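Local coordinates for phosphate binding protein (Planctomyces limnophilus, PDB 4JWO) that probably binds phosphate as a PstS-family solute-binding protein and takes part in its transport across the cytoplasmic membrane, at residues Ser60-Val65 with Glu88-Val93; Ile110-Ala115 with Leu286-Thr291; Thr153-Met158 with Ser174-Val179. One frame throughout, in Å; residues are numbered along the deposited sequence.

Interaction 1 (Ser60-Val65 with Glu88-Val93); sequences SGTIAV and EVKLTV
Gly61, Ile63 and Val65 join Glu88, Lys90 and Thr92 through five backbone hydrogen bonds. The two strands run parallel. Gly61 and Ile63 each use both N and O. Gly61 N gives to Glu88 O and Gly61 O accepts from Lys90 N. Ile63 N gives to Lys90 O, while Ile63 O accepts from Thr92 N. The ladder ends at Val65 N, 2.8 Å from Thr92 O. Gly61 has a backbone shape (phi 121°) that would jam a CB against the preceding carbonyl.

CA-H...O contacts accompany these bonds, such as Val89 CA 3.2 Å from Gly61 O. A water links the far end. It donates to Val65 O at 2.7 Å and hydrogen-bonds Thr92 OG1. Thr92 places that hydroxyl between its own N and carbonyl carbon (chi1 61°), which brings OG1 to 3.6 Å from Ala64 CA. On the same face, Thr62 and the bent chain of Lys90 lie alongside each other.

The apolar contacts lie on the face of Ile63, Val65, Val89 and Leu91. Ile63 and Leu91 stand side by side, with Leu91 CD1 3.5 Å from Ile63 CB. Leu91 CD1 also reaches Val65 CG2 at 4.0 Å. Ile63 has CG1 beside its backbone N and an extended tip (chi2 170°), and its CD1 meets Val89 CG1 at 3.7 Å. Helix 72-85 packs on Val65, Leu91 and Val93. Phe303 of helix 298-308 packs on Ile63. Cut back to an alanine here, the Ile63 side chain would lose CD1, which would probably leave a gap beside Val89 CG1 and Leu91 CD1 and take packing surface from Phe303.

Strand 61-67, helix 72-85 and strand 89-93 form a beta-alpha-beta unit, a building block of the alpha/beta lobes of periplasmic binding proteins.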
ATOM      1  N   SER A  60     -29.716   4.491   1.407  1.00 63.80           N
ATOM      2  CA  SER A  60     -29.888   3.044   1.555  1.00 65.45           C
ATOM      3  C   SER A  60     -29.337   2.213   0.394  1.00 62.56           C
ATOM      4  O   SER A  60     -29.049   2.739  -0.681  1.00 64.89           O
ATOM      5  CB  SER A  60     -31.368   2.712   1.739  1.00 68.22           C
ATOM      6  OG  SER A  60     -32.072   2.870   0.520  1.00 70.10           O
ATOM      7  N   GLY A  61     -29.207   0.908   0.622  1.00 61.20           N
ATOM      8  CA  GLY A  61     -28.799  -0.014  -0.423  1.00 64.07           C
ATOM      9  C   GLY A  61     -27.529  -0.794  -0.132  1.00 59.27           C
ATOM     10  O   GLY A  61     -26.901  -0.626   0.914  1.00 66.81           O
ATOM     11  N   THR A  62     -27.154  -1.654  -1.073  1.00 56.88           N
ATOM     12  CA  THR A  62     -25.942  -2.453  -0.950  1.00 55.89           C
ATOM     13  C   THR A  62     -24.849  -1.912  -1.862  1.00 49.59           C
ATOM     14  O   THR A  62     -25.098  -1.612  -3.030  1.00 49.81           O
ATOM     15  CB  THR A  62     -26.205  -3.925  -1.315  1.00 63.02           C
ATOM     16  OG1 THR A  62     -27.307  -4.419  -0.545  1.00 66.77           O
ATOM     17  CG2 THR A  62     -24.972  -4.780  -1.044  1.00 59.76           C
ATOM     18  N   ILE A  63     -23.644  -1.783  -1.314  1.00 46.65           N
ATOM     19  CA  ILE A  63     -22.470  -1.407  -2.090  1.00 43.83           C
ATOM     20  C   ILE A  63     -21.482  -2.567  -2.049  1.00 41.98           C
ATOM     21  O   ILE A  63     -21.042  -2.975  -0.976  1.00 43.32           O
ATOM     22  CB  ILE A  63     -21.799  -0.148  -1.514  1.00 42.21           C
ATOM     23  CG1 ILE A  63     -22.830   0.959  -1.294  1.00 44.45           C
ATOM     24  CG2 ILE A  63     -20.687   0.347  -2.435  1.00 39.72           C
ATOM     25  CD1 ILE A  63     -22.291   2.140  -0.513  1.00 48.16           C
ATOM     26  N   ALA A  64     -21.156  -3.114  -3.215  1.00 41.47           N
ATOM     27  CA  ALA A  64     -20.174  -4.188  -3.302  1.00 39.88           C
ATOM     28  C   ALA A  64     -18.792  -3.606  -3.569  1.00 37.58           C
ATOM     29  O   ALA A  64     -18.549  -3.072  -4.651  1.00 37.49           O
ATOM     30  CB  ALA A  64     -20.556  -5.167  -4.402  1.00 41.23           C
ATOM     31  N   VAL A  65     -17.895  -3.714  -2.585  1.00 35.29           N
ATOM     32  CA  VAL A  65     -16.520  -3.223  -2.705  1.00 34.88           C
ATOM     33  C   VAL A  65     -15.571  -4.416  -2.788  1.00 38.06           C
ATOM     34  O   VAL A  65     -15.769  -5.416  -2.101  1.00 33.42           O
ATOM     35  CB  VAL A  65     -16.121  -2.356  -1.482  1.00 31.63           C
ATOM     36  CG1 VAL A  65     -14.727  -1.744  -1.673  1.00 29.15           C
ATOM     37  CG2 VAL A  65     -17.144  -1.261  -1.258  1.00 33.21           C
ATOM     38  N   GLU A  88     -28.911   1.976   6.915  1.00 65.23           N
ATOM     39  CA  GLU A  88     -29.656   1.300   5.854  1.00 66.85           C
ATOM     40  C   GLU A  88     -28.782   0.992   4.645  1.00 68.11           C
ATOM     41  O   GLU A  88     -29.280   0.590   3.591  1.00 64.96           O
ATOM     42  CB  GLU A  88     -30.866   2.133   5.434  1.00 70.75           C
ATOM     43  CG  GLU A  88     -31.913   2.252   6.524  1.00 75.63           C
ATOM     44  CD  GLU A  88     -32.708   3.535   6.427  1.00 86.22           C
ATOM     45  OE1 GLU A  88     -32.382   4.487   7.169  1.00 90.44           O
ATOM     46  OE2 GLU A  88     -33.658   3.592   5.615  1.00 87.45           O
ATOM     47  N   VAL A  89     -27.478   1.182   4.811  1.00 59.14           N
ATOM     48  CA  VAL A  89     -26.506   0.843   3.784  1.00 60.32           C
ATOM     49  C   VAL A  89     -25.699  -0.366   4.227  1.00 56.37           C
ATOM     50  O   VAL A  89     -25.131  -0.377   5.321  1.00 58.14           O
ATOM     51  CB  VAL A  89     -25.540   2.005   3.527  1.00 60.25           C
ATOM     52  CG1 VAL A  89     -24.724   1.745   2.272  1.00 56.79           C
ATOM     53  CG2 VAL A  89     -26.312   3.287   3.390  1.00 64.99           C
ATOM     54  N   LYS A  90     -25.657  -1.390   3.380  1.00 56.64           N
ATOM     55  CA  LYS A  90     -24.832  -2.559   3.662  1.00 57.36           C
ATOM     56  C   LYS A  90     -23.624  -2.583   2.739  1.00 51.07           C
ATOM     57  O   LYS A  90     -23.763  -2.571   1.514  1.00 54.15           O
ATOM     58  CB  LYS A  90     -25.634  -3.858   3.520  1.00 56.99           C
ATOM     59  CG  LYS A  90     -24.870  -5.106   3.963  1.00 63.58           C
ATOM     60  CD  LYS A  90     -25.761  -6.352   3.941  1.00 73.10           C
ATOM     61  CE  LYS A  90     -26.043  -6.837   2.517  1.00 75.57           C
ATOM     62  NZ  LYS A  90     -25.172  -7.984   2.111  1.00 72.67           N
ATOM     63  N   LEU A  91     -22.439  -2.601   3.339  1.00 48.10           N
ATOM     64  CA  LEU A  91     -21.190  -2.682   2.599  1.00 47.34           C
ATOM     65  C   LEU A  91     -20.641  -4.097   2.709  1.00 49.71           C
ATOM     66  O   LEU A  91     -20.479  -4.621   3.810  1.00 50.73           O
ATOM     67  CB  LEU A  91     -20.156  -1.709   3.172  1.00 54.22           C
ATOM     68  CG  LEU A  91     -20.175  -0.210   2.850  1.00 52.22           C
ATOM     69  CD1 LEU A  91     -19.821   0.035   1.404  1.00 52.82           C
ATOM     70  CD2 LEU A  91     -21.502   0.431   3.188  1.00 56.95           C
ATOM     71  N   THR A  92     -20.374  -4.722   1.568  1.00 41.47           N
ATOM     72  CA  THR A  92     -19.605  -5.959   1.554  1.00 39.89           C
ATOM     73  C   THR A  92     -18.236  -5.628   0.986  1.00 40.80           C
ATOM     74  O   THR A  92     -18.132  -5.051  -0.097  1.00 41.35           O
ATOM     75  CB  THR A  92     -20.275  -7.062   0.716  1.00 44.24           C
ATOM     76  OG1 THR A  92     -20.396  -6.633  -0.645  1.00 45.60           O
ATOM     77  CG2 THR A  92     -21.655  -7.381   1.264  1.00 44.85           C
ATOM     78  N   VAL A  93     -17.188  -5.973   1.722  1.00 35.59           N
ATOM     79  CA  VAL A  93     -15.838  -5.659   1.278  1.00 32.54           C
ATOM     80  C   VAL A  93     -15.058  -6.941   1.048  1.00 31.81           C
ATOM     81  O   VAL A  93     -14.834  -7.715   1.980  1.00 31.98           O
ATOM     82  CB  VAL A  93     -15.079  -4.773   2.293  1.00 36.79           C
ATOM     83  CG1 VAL A  93     -13.753  -4.330   1.710  1.00 28.55           C
ATOM     84  CG2 VAL A  93     -15.904  -3.559   2.668  1.00 32.16           C
TER
HETATM   85  O   HOH W   1     -17.925  -7.109  -2.095  1.00 41.12           O

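Interaction 2 (Ile110-Ala115 with Leu286-Thr291); sequences IDVTGA and LFIYTT
Thr113 and Ala115 pair with Tyr289 and Phe287 in a buried antiparallel ladder. It joins strand 112-115 to strand 283-291, although 170 residues separate the segments 110-115 and 286-291. Such a late strand returning antiparallel to an early one is consistent with the type II periplasmic binding protein fold. Thr113-Tyr289 and Ala115-Phe287 are the hydrogen-bonded pairs, each closed by two N-H...O bonds. The shortest of these four is Tyr289 N to Thr113 O, 2.8 Å. Gly114 and Ile288 form the non-hydrogen-bonded pair between them.

On one face, Val112 CG1 meets Ile288 CG2 at 3.6 Å. Ile288 bends its tip back toward strand 112-115 (chi2 -79°), and its CD1 comes to 4.0 Å from Gly114 CA. Helix 298-308 packs on Ile288 through Ile304 and Leu307.

The other face carries Thr113, Ala115, Phe287 and Tyr289. Ala115 CB sits at the edge of the Tyr289 ring, near its plane, 3.8 Å from CE1. Thr113 CG2 lies 3.8 Å from Tyr289 CB. Phe102 of helix 98-106 meets the Tyr289 ring edge-to-face, and Tyr289 OH hydrogen-bonds Ile119 N.

The ladder gains a side-chain bond at its far end. Thr290 holds OG1 opposite its backbone N (chi1 -172°), and this hydroxyl donates to Asp111 O at 2.8 Å, tilted 27° from the carbonyl plane.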
ATOM      1  N   ILE A 110     -19.298  -5.930  -9.310  1.00 41.33           N
ATOM      2  CA  ILE A 110     -19.072  -5.090  -8.128  1.00 39.78           C
ATOM      3  C   ILE A 110     -19.296  -3.599  -8.442  1.00 44.03           C
ATOM      4  O   ILE A 110     -19.404  -3.215  -9.605  1.00 42.82           O
ATOM      5  CB  ILE A 110     -17.648  -5.279  -7.544  1.00 41.62           C
ATOM      6  CG1 ILE A 110     -16.584  -4.923  -8.583  1.00 35.79           C
ATOM      7  CG2 ILE A 110     -17.448  -6.706  -7.029  1.00 45.89           C
ATOM      8  CD1 ILE A 110     -15.164  -4.979  -8.042  1.00 33.31           C
ATOM      9  N   ASP A 111     -19.343  -2.763  -7.405  1.00 39.51           N
ATOM     10  CA  ASP A 111     -19.616  -1.331  -7.576  1.00 40.43           C
ATOM     11  C   ASP A 111     -18.366  -0.470  -7.468  1.00 36.47           C
ATOM     12  O   ASP A 111     -18.235   0.550  -8.145  1.00 36.35           O
ATOM     13  CB  ASP A 111     -20.607  -0.854  -6.517  1.00 40.35           C
ATOM     14  CG  ASP A 111     -21.916  -1.598  -6.575  1.00 43.18           C
ATOM     15  OD1 ASP A 111     -22.374  -1.901  -7.693  1.00 44.59           O
ATOM     16  OD2 ASP A 111     -22.479  -1.885  -5.498  1.00 44.16           O
ATOM     17  N   VAL A 112     -17.461  -0.883  -6.590  1.00 34.63           N
ATOM     18  CA  VAL A 112     -16.271  -0.107  -6.256  1.00 32.33           C
ATOM     19  C   VAL A 112     -15.081  -1.044  -6.156  1.00 32.15           C
ATOM     20  O   VAL A 112     -15.193  -2.119  -5.577  1.00 30.89           O
ATOM     21  CB  VAL A 112     -16.444   0.596  -4.887  1.00 32.04           C
ATOM     22  CG1 VAL A 112     -15.139   1.225  -4.429  1.00 29.71           C
ATOM     23  CG2 VAL A 112     -17.540   1.643  -4.958  1.00 33.83           C
ATOM     24  N   THR A 113     -13.940  -0.655  -6.714  1.00 29.10           N
ATOM     25  CA  THR A 113     -12.758  -1.494  -6.573  1.00 27.62           C
ATOM     26  C   THR A 113     -11.526  -0.697  -6.129  1.00 25.56           C
ATOM     27  O   THR A 113     -11.287   0.421  -6.595  1.00 26.70           O
ATOM     28  CB  THR A 113     -12.500  -2.339  -7.847  1.00 32.63           C
ATOM     29  OG1 THR A 113     -11.566  -3.384  -7.550  1.00 29.81           O
ATOM     30  CG2 THR A 113     -11.987  -1.478  -8.992  1.00 30.78           C
ATOM     31  N   GLY A 114     -10.777  -1.278  -5.199  1.00 24.34           N
ATOM     32  CA  GLY A 114      -9.577  -0.655  -4.651  1.00 23.17           C
ATOM     33  C   GLY A 114      -8.361  -1.157  -5.403  1.00 21.68           C
ATOM     34  O   GLY A 114      -8.252  -2.353  -5.672  1.00 23.03           O
ATOM     35  N   ALA A 115      -7.452  -0.254  -5.759  1.00 20.72           N
ATOM     36  CA  ALA A 115      -6.311  -0.625  -6.585  1.00 20.30           C
ATOM     37  C   ALA A 115      -5.025  -0.096  -5.986  1.00 22.90           C
ATOM     38  O   ALA A 115      -4.972   1.050  -5.539  1.00 21.76           O
ATOM     39  CB  ALA A 115      -6.486  -0.086  -7.988  1.00 22.17           C
ATOM     40  N   LEU A 286      -2.644   5.082  -3.514  1.00 17.31           N
ATOM     41  CA  LEU A 286      -3.705   4.077  -3.515  1.00 17.07           C
ATOM     42  C   LEU A 286      -4.969   4.667  -4.110  1.00 19.13           C
ATOM     43  O   LEU A 286      -5.258   5.850  -3.911  1.00 20.04           O
ATOM     44  CB  LEU A 286      -3.979   3.610  -2.094  1.00 16.59           C
ATOM     45  CG  LEU A 286      -2.810   2.952  -1.361  1.00 16.26           C
ATOM     46  CD1 LEU A 286      -3.289   2.407  -0.023  1.00 19.32           C
ATOM     47  CD2 LEU A 286      -2.221   1.837  -2.223  1.00 20.63           C
ATOM     48  N   PHE A 287      -5.730   3.839  -4.829  1.00 18.63           N
ATOM     49  CA  PHE A 287      -6.895   4.308  -5.567  1.00 21.39           C
ATOM     50  C   PHE A 287      -8.185   3.563  -5.246  1.00 21.02           C
ATOM     51  O   PHE A 287      -8.179   2.384  -4.887  1.00 20.92           O
ATOM     52  CB  PHE A 287      -6.654   4.219  -7.079  1.00 20.50           C
ATOM     53  CG  PHE A 287      -5.409   4.923  -7.532  1.00 19.79           C
ATOM     54  CD1 PHE A 287      -5.448   6.259  -7.883  1.00 23.01           C
ATOM     55  CD2 PHE A 287      -4.197   4.250  -7.584  1.00 21.57           C
ATOM     56  CE1 PHE A 287      -4.296   6.913  -8.298  1.00 23.01           C
ATOM     57  CE2 PHE A 287      -3.043   4.901  -7.993  1.00 21.38           C
ATOM     58  CZ  PHE A 287      -3.096   6.233  -8.344  1.00 20.10           C
ATOM     59  N   ILE A 288      -9.287   4.278  -5.412  1.00 21.03           N
ATOM     60  CA  ILE A 288     -10.617   3.690  -5.410  1.00 22.65           C
ATOM     61  C   ILE A 288     -11.259   4.035  -6.747  1.00 25.96           C
ATOM     62  O   ILE A 288     -11.224   5.190  -7.176  1.00 24.86           O
ATOM     63  CB  ILE A 288     -11.466   4.256  -4.255  1.00 23.20           C
ATOM     64  CG1 ILE A 288     -11.077   3.585  -2.935  1.00 23.28           C
ATOM     65  CG2 ILE A 288     -12.960   4.077  -4.535  1.00 24.87           C
ATOM     66  CD1 ILE A 288     -11.676   2.191  -2.741  1.00 29.05           C
ATOM     67  N   TYR A 289     -11.825   3.030  -7.415  1.00 23.88           N
ATOM     68  CA  TYR A 289     -12.498   3.217  -8.699  1.00 26.49           C
ATOM     69  C   TYR A 289     -13.971   2.899  -8.573  1.00 28.23           C
ATOM     70  O   TYR A 289     -14.353   1.959  -7.879  1.00 31.35           O
ATOM     71  CB  TYR A 289     -11.917   2.274  -9.759  1.00 29.00           C
ATOM     72  CG  TYR A 289     -10.555   2.659 -10.273  1.00 27.13           C
ATOM     73  CD1 TYR A 289      -9.404   2.311  -9.582  1.00 25.36           C
ATOM     74  CD2 TYR A 289     -10.419   3.360 -11.460  1.00 27.92           C
ATOM     75  CE1 TYR A 289      -8.154   2.662 -10.056  1.00 25.41           C
ATOM     76  CE2 TYR A 289      -9.178   3.707 -11.941  1.00 24.30           C
ATOM     77  CZ  TYR A 289      -8.051   3.359 -11.239  1.00 23.89           C
ATOM     78  OH  TYR A 289      -6.815   3.722 -11.729  1.00 28.23           O
ATOM     79  N   THR A 290     -14.801   3.680  -9.253  1.00 28.32           N
ATOM     80  CA  THR A 290     -16.182   3.291  -9.470  1.00 27.79           C
ATOM     81  C   THR A 290     -16.546   3.795 -10.861  1.00 29.43           C
ATOM     82  O   THR A 290     -15.656   4.098 -11.648  1.00 30.09           O
ATOM     83  CB  THR A 290     -17.116   3.832  -8.369  1.00 29.79           C
ATOM     84  OG1 THR A 290     -18.427   3.274  -8.532  1.00 29.23           O
ATOM     85  CG2 THR A 290     -17.197   5.342  -8.419  1.00 29.74           C
ATOM     86  N   THR A 291     -17.829   3.857 -11.191  1.00 30.13           N
ATOM     87  CA  THR A 291     -18.214   4.309 -12.520  1.00 31.84           C
ATOM     88  C   THR A 291     -19.177   5.480 -12.427  1.00 33.14           C
ATOM     89  O   THR A 291     -19.777   5.715 -11.381  1.00 35.99           O
ATOM     90  CB  THR A 291     -18.835   3.171 -13.358  1.00 31.04           C
ATOM     91  OG1 THR A 291     -20.195   2.961 -12.961  1.00 34.19           O
ATOM     92  CG2 THR A 291     -18.052   1.884 -13.178  1.00 30.19           C
TER

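Interaction 3 (Thr153-Met158 with Ser174-Val179); sequences TFAECM and SKWSEV
Glu178 OE1 accepts two backbone N-H groups and ties down the turn that presents Trp176 to Phe154. Ser174 N reaches Glu178 OE1 at 2.9 Å, nearly along the C-O axis. Lys175 N comes to Glu178 OE1 at 3.1 Å from above the carboxylate plane. A carboxylate oxygen gripped twice in this way ties the two residues that precede the 3-10 segment 176-178 to its last residue. Glu178 N also bonds back to Lys175 O, and Val179 N to Trp176 O.

Across the contact the main event is a T-shaped stack. The edge of Phe154 points at one face of Trp176. The planes stand at 84°, and the Phe154 centroid is 5.0 Å from that of the five-membered ring. Phe154 CE1 touches Trp176 CE3 at 3.5 Å. Phe154 sets CG between its own N and carbonyl carbon (chi1 61°), which swings the ring toward the indole. Trp183 makes a second edge-to-face pair with Phe154.

The six-membered end of the indole meets smaller groups. Ala155 CB lies 3.6 Å from Trp176 CZ3. Selenomethionine Met158 brings its terminal CE to both Trp176 and Val179, 4.3 Å from Trp176 CZ3 and equally far from Val179 CG1. Leu163 and Ile166 of helix 160-167 also pack on Met158.

The polar end of the indole is satisfied elsewhere, since Trp176 NE1 bonds to Gly236 O. The two segments therefore hold together by ring and methyl packing, which depends on shape and burial more than on charge.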
ATOM      1  N   THR A 153      26.368   0.399   9.900  1.00 19.59           N
ATOM      2  CA  THR A 153      26.770   1.566   9.121  1.00 19.48           C
ATOM      3  C   THR A 153      27.185   1.213   7.699  1.00 20.88           C
ATOM      4  O   THR A 153      27.641   2.082   6.947  1.00 25.75           O
ATOM      5  CB  THR A 153      27.921   2.326   9.791  1.00 24.61           C
ATOM      6  OG1 THR A 153      28.999   1.419  10.014  1.00 30.37           O
ATOM      7  CG2 THR A 153      27.462   2.927  11.124  1.00 29.67           C
ATOM      8  N   PHE A 154      27.026  -0.054   7.331  1.00 18.17           N
ATOM      9  CA  PHE A 154      27.447  -0.510   6.011  1.00 17.76           C
ATOM     10  C   PHE A 154      26.291  -0.684   5.030  1.00 15.38           C
ATOM     11  O   PHE A 154      26.500  -0.621   3.815  1.00 17.44           O
ATOM     12  CB  PHE A 154      28.269  -1.812   6.106  1.00 16.69           C
ATOM     13  CG  PHE A 154      27.513  -2.962   6.711  1.00 14.75           C
ATOM     14  CD1 PHE A 154      26.714  -3.777   5.923  1.00 17.40           C
ATOM     15  CD2 PHE A 154      27.575  -3.207   8.075  1.00 17.08           C
ATOM     16  CE1 PHE A 154      25.998  -4.821   6.482  1.00 17.62           C
ATOM     17  CE2 PHE A 154      26.869  -4.261   8.637  1.00 15.11           C
ATOM     18  CZ  PHE A 154      26.077  -5.063   7.840  1.00 14.80           C
ATOM     19  N   ALA A 155      25.079  -0.922   5.536  1.00 16.82           N
ATOM     20  CA  ALA A 155      23.920  -1.132   4.654  1.00 15.72           C
ATOM     21  C   ALA A 155      22.974   0.060   4.617  1.00 16.12           C
ATOM     22  O   ALA A 155      21.761  -0.105   4.448  1.00 15.23           O
ATOM     23  CB  ALA A 155      23.166  -2.401   5.046  1.00 15.97           C
ATOM     24  N   GLU A 156      23.520   1.262   4.744  1.00 16.89           N
ATOM     25  CA  GLU A 156      22.693   2.469   4.844  1.00 17.43           C
ATOM     26  C   GLU A 156      21.920   2.794   3.572  1.00 16.52           C
ATOM     27  O   GLU A 156      20.880   3.457   3.618  1.00 17.88           O
ATOM     28  CB  GLU A 156      23.525   3.664   5.312  1.00 20.52           C
ATOM     29  CG  GLU A 156      24.032   3.463   6.730  1.00 18.70           C
ATOM     30  CD  GLU A 156      24.713   4.686   7.279  1.00 26.72           C
ATOM     31  OE1 GLU A 156      24.916   5.640   6.500  1.00 28.96           O
ATOM     32  OE2 GLU A 156      25.042   4.694   8.491  1.00 24.16           O
ATOM     33  N   CYS A 157      22.446   2.341   2.437  1.00 17.13           N
ATOM     34  CA  CYS A 157      21.755   2.450   1.155  1.00 15.91           C
ATOM     35  C   CYS A 157      21.770   1.083   0.492  1.00 18.72           C
ATOM     36  O   CYS A 157      22.813   0.435   0.426  1.00 26.41           O
ATOM     37  CB  CYS A 157      22.440   3.464   0.241  1.00 14.94           C
ATOM     38  SG  CYS A 157      21.541   3.559  -1.348  1.00 22.53           S
HETATM   39  N   MSE A 158      20.606   0.620   0.032  1.00 17.66           N
HETATM   40  CA  MSE A 158      20.519  -0.686  -0.615  1.00 16.20           C
HETATM   41  C   MSE A 158      19.710  -0.564  -1.884  1.00 16.88           C
HETATM   42  O   MSE A 158      18.893   0.339  -2.008  1.00 19.61           O
HETATM   43  CB  MSE A 158      19.867  -1.715   0.311  1.00 18.13           C
HETATM   44  CG  MSE A 158      20.654  -1.926   1.597  1.00 19.82           C
HETATM   45 SE   MSE A 158      19.849  -3.202   2.785  0.76 19.93          SE
HETATM   46  CE  MSE A 158      20.099  -4.802   1.710  1.00 18.77           C
ATOM     47  N   SER A 174      22.044 -15.820   3.885  1.00 24.70           N
ATOM     48  CA  SER A 174      22.010 -15.881   5.333  1.00 25.07           C
ATOM     49  C   SER A 174      22.961 -14.878   5.952  1.00 20.69           C
ATOM     50  O   SER A 174      22.870 -14.611   7.136  1.00 20.55           O
ATOM     51  CB  SER A 174      22.349 -17.292   5.817  1.00 32.14           C
ATOM     52  OG  SER A 174      23.668 -17.639   5.438  1.00 33.25           O
ATOM     53  N   LYS A 175      23.877 -14.334   5.150  1.00 20.42           N
ATOM     54  CA  LYS A 175      24.921 -13.448   5.651  1.00 18.55           C
ATOM     55  C   LYS A 175      25.014 -12.164   4.844  1.00 17.04           C
ATOM     56  O   LYS A 175      24.803 -12.160   3.634  1.00 18.37           O
ATOM     57  CB  LYS A 175      26.283 -14.150   5.610  1.00 22.93           C
ATOM     58  CG  LYS A 175      26.404 -15.320   6.552  1.00 22.54           C
ATOM     59  CD  LYS A 175      27.722 -16.049   6.360  1.00 32.93           C
ATOM     60  CE  LYS A 175      27.918 -17.103   7.439  1.00 48.14           C
ATOM     61  NZ  LYS A 175      29.245 -17.774   7.330  1.00 57.14           N
ATOM     62  N   TRP A 176      25.370 -11.077   5.512  1.00 15.53           N
ATOM     63  CA  TRP A 176      25.484  -9.797   4.826  1.00 14.86           C
ATOM     64  C   TRP A 176      26.525  -9.839   3.706  1.00 17.10           C
ATOM     65  O   TRP A 176      26.365  -9.179   2.679  1.00 17.63           O
ATOM     66  CB  TRP A 176      25.818  -8.696   5.832  1.00 15.17           C
ATOM     67  CG  TRP A 176      24.674  -8.322   6.719  1.00 14.90           C
ATOM     68  CD1 TRP A 176      24.453  -8.752   7.993  1.00 16.96           C
ATOM     69  CD2 TRP A 176      23.603  -7.422   6.409  1.00 15.48           C
ATOM     70  NE1 TRP A 176      23.314  -8.178   8.501  1.00 15.92           N
ATOM     71  CE2 TRP A 176      22.774  -7.344   7.547  1.00 16.03           C
ATOM     72  CE3 TRP A 176      23.270  -6.665   5.278  1.00 15.65           C
ATOM     73  CZ2 TRP A 176      21.622  -6.552   7.588  1.00 17.84           C
ATOM     74  CZ3 TRP A 176      22.131  -5.874   5.320  1.00 19.59           C
ATOM     75  CH2 TRP A 176      21.324  -5.821   6.473  1.00 18.13           C
ATOM     76  N   SER A 177      27.593 -10.611   3.911  1.00 17.01           N
ATOM     77  CA  SER A 177      28.696 -10.722   2.949  1.00 18.56           C
ATOM     78  C   SER A 177      28.220 -11.288   1.618  1.00 22.49           C
ATOM     79  O   SER A 177      28.896 -11.160   0.589  1.00 25.04           O
ATOM     80  CB  SER A 177      29.796 -11.628   3.509  1.00 21.58           C
ATOM     81  OG  SER A 177      29.247 -12.887   3.871  1.00 22.68           O
ATOM     82  N   GLU A 178      27.071 -11.946   1.654  1.00 19.02           N
ATOM     83  CA  GLU A 178      26.507 -12.576   0.472  1.00 19.56           C
ATOM     84  C   GLU A 178      25.651 -11.602  -0.332  1.00 23.80           C
ATOM     85  O   GLU A 178      25.281 -11.895  -1.468  1.00 28.32           O
ATOM     86  CB  GLU A 178      25.675 -13.808   0.872  1.00 23.24           C
ATOM     87  CG  GLU A 178      26.520 -14.966   1.378  1.00 29.89           C
ATOM     88  CD  GLU A 178      25.705 -16.067   2.037  1.00 38.61           C
ATOM     89  OE1 GLU A 178      24.612 -15.770   2.553  1.00 26.64           O
ATOM     90  OE2 GLU A 178      26.161 -17.232   2.047  1.00 42.81           O
ATOM     91  N   VAL A 179      25.337 -10.447   0.253  1.00 20.12           N
ATOM     92  CA  VAL A 179      24.504  -9.453  -0.422  1.00 21.19           C
ATOM     93  C   VAL A 179      25.347  -8.510  -1.270  1.00 23.02           C
ATOM     94  O   VAL A 179      25.045  -8.264  -2.431  1.00 23.88           O
ATOM     95  CB  VAL A 179      23.664  -8.641   0.577  1.00 20.28           C
ATOM     96  CG1 VAL A 179      22.721  -7.688  -0.170  1.00 18.18           C
ATOM     97  CG2 VAL A 179      22.872  -9.582   1.467  1.00 19.51           C
TER

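In the fold
Interactions 1 and 2 are neighbours in one sheet, their centres 14 Å apart. Strand 61-67 lies between strands 89-93 and 112-115, and Ala64 O probably bonds to the backbone N of both Asp111 and Val112. Helix 298-308 packs on both contacts. Interaction 3 lies on the opposite side of the chain's centre, about 39 Å from interaction 2 and 48 Å from interaction 1, centre to centre. Along the chain, interaction 1 closes first. Interaction 2 opens next and closes last, so interaction 3 falls within its span. The chain thus leaves the first region, builds the distant one and returns, consistent with the two-lobed architecture of phosphate-binding proteins.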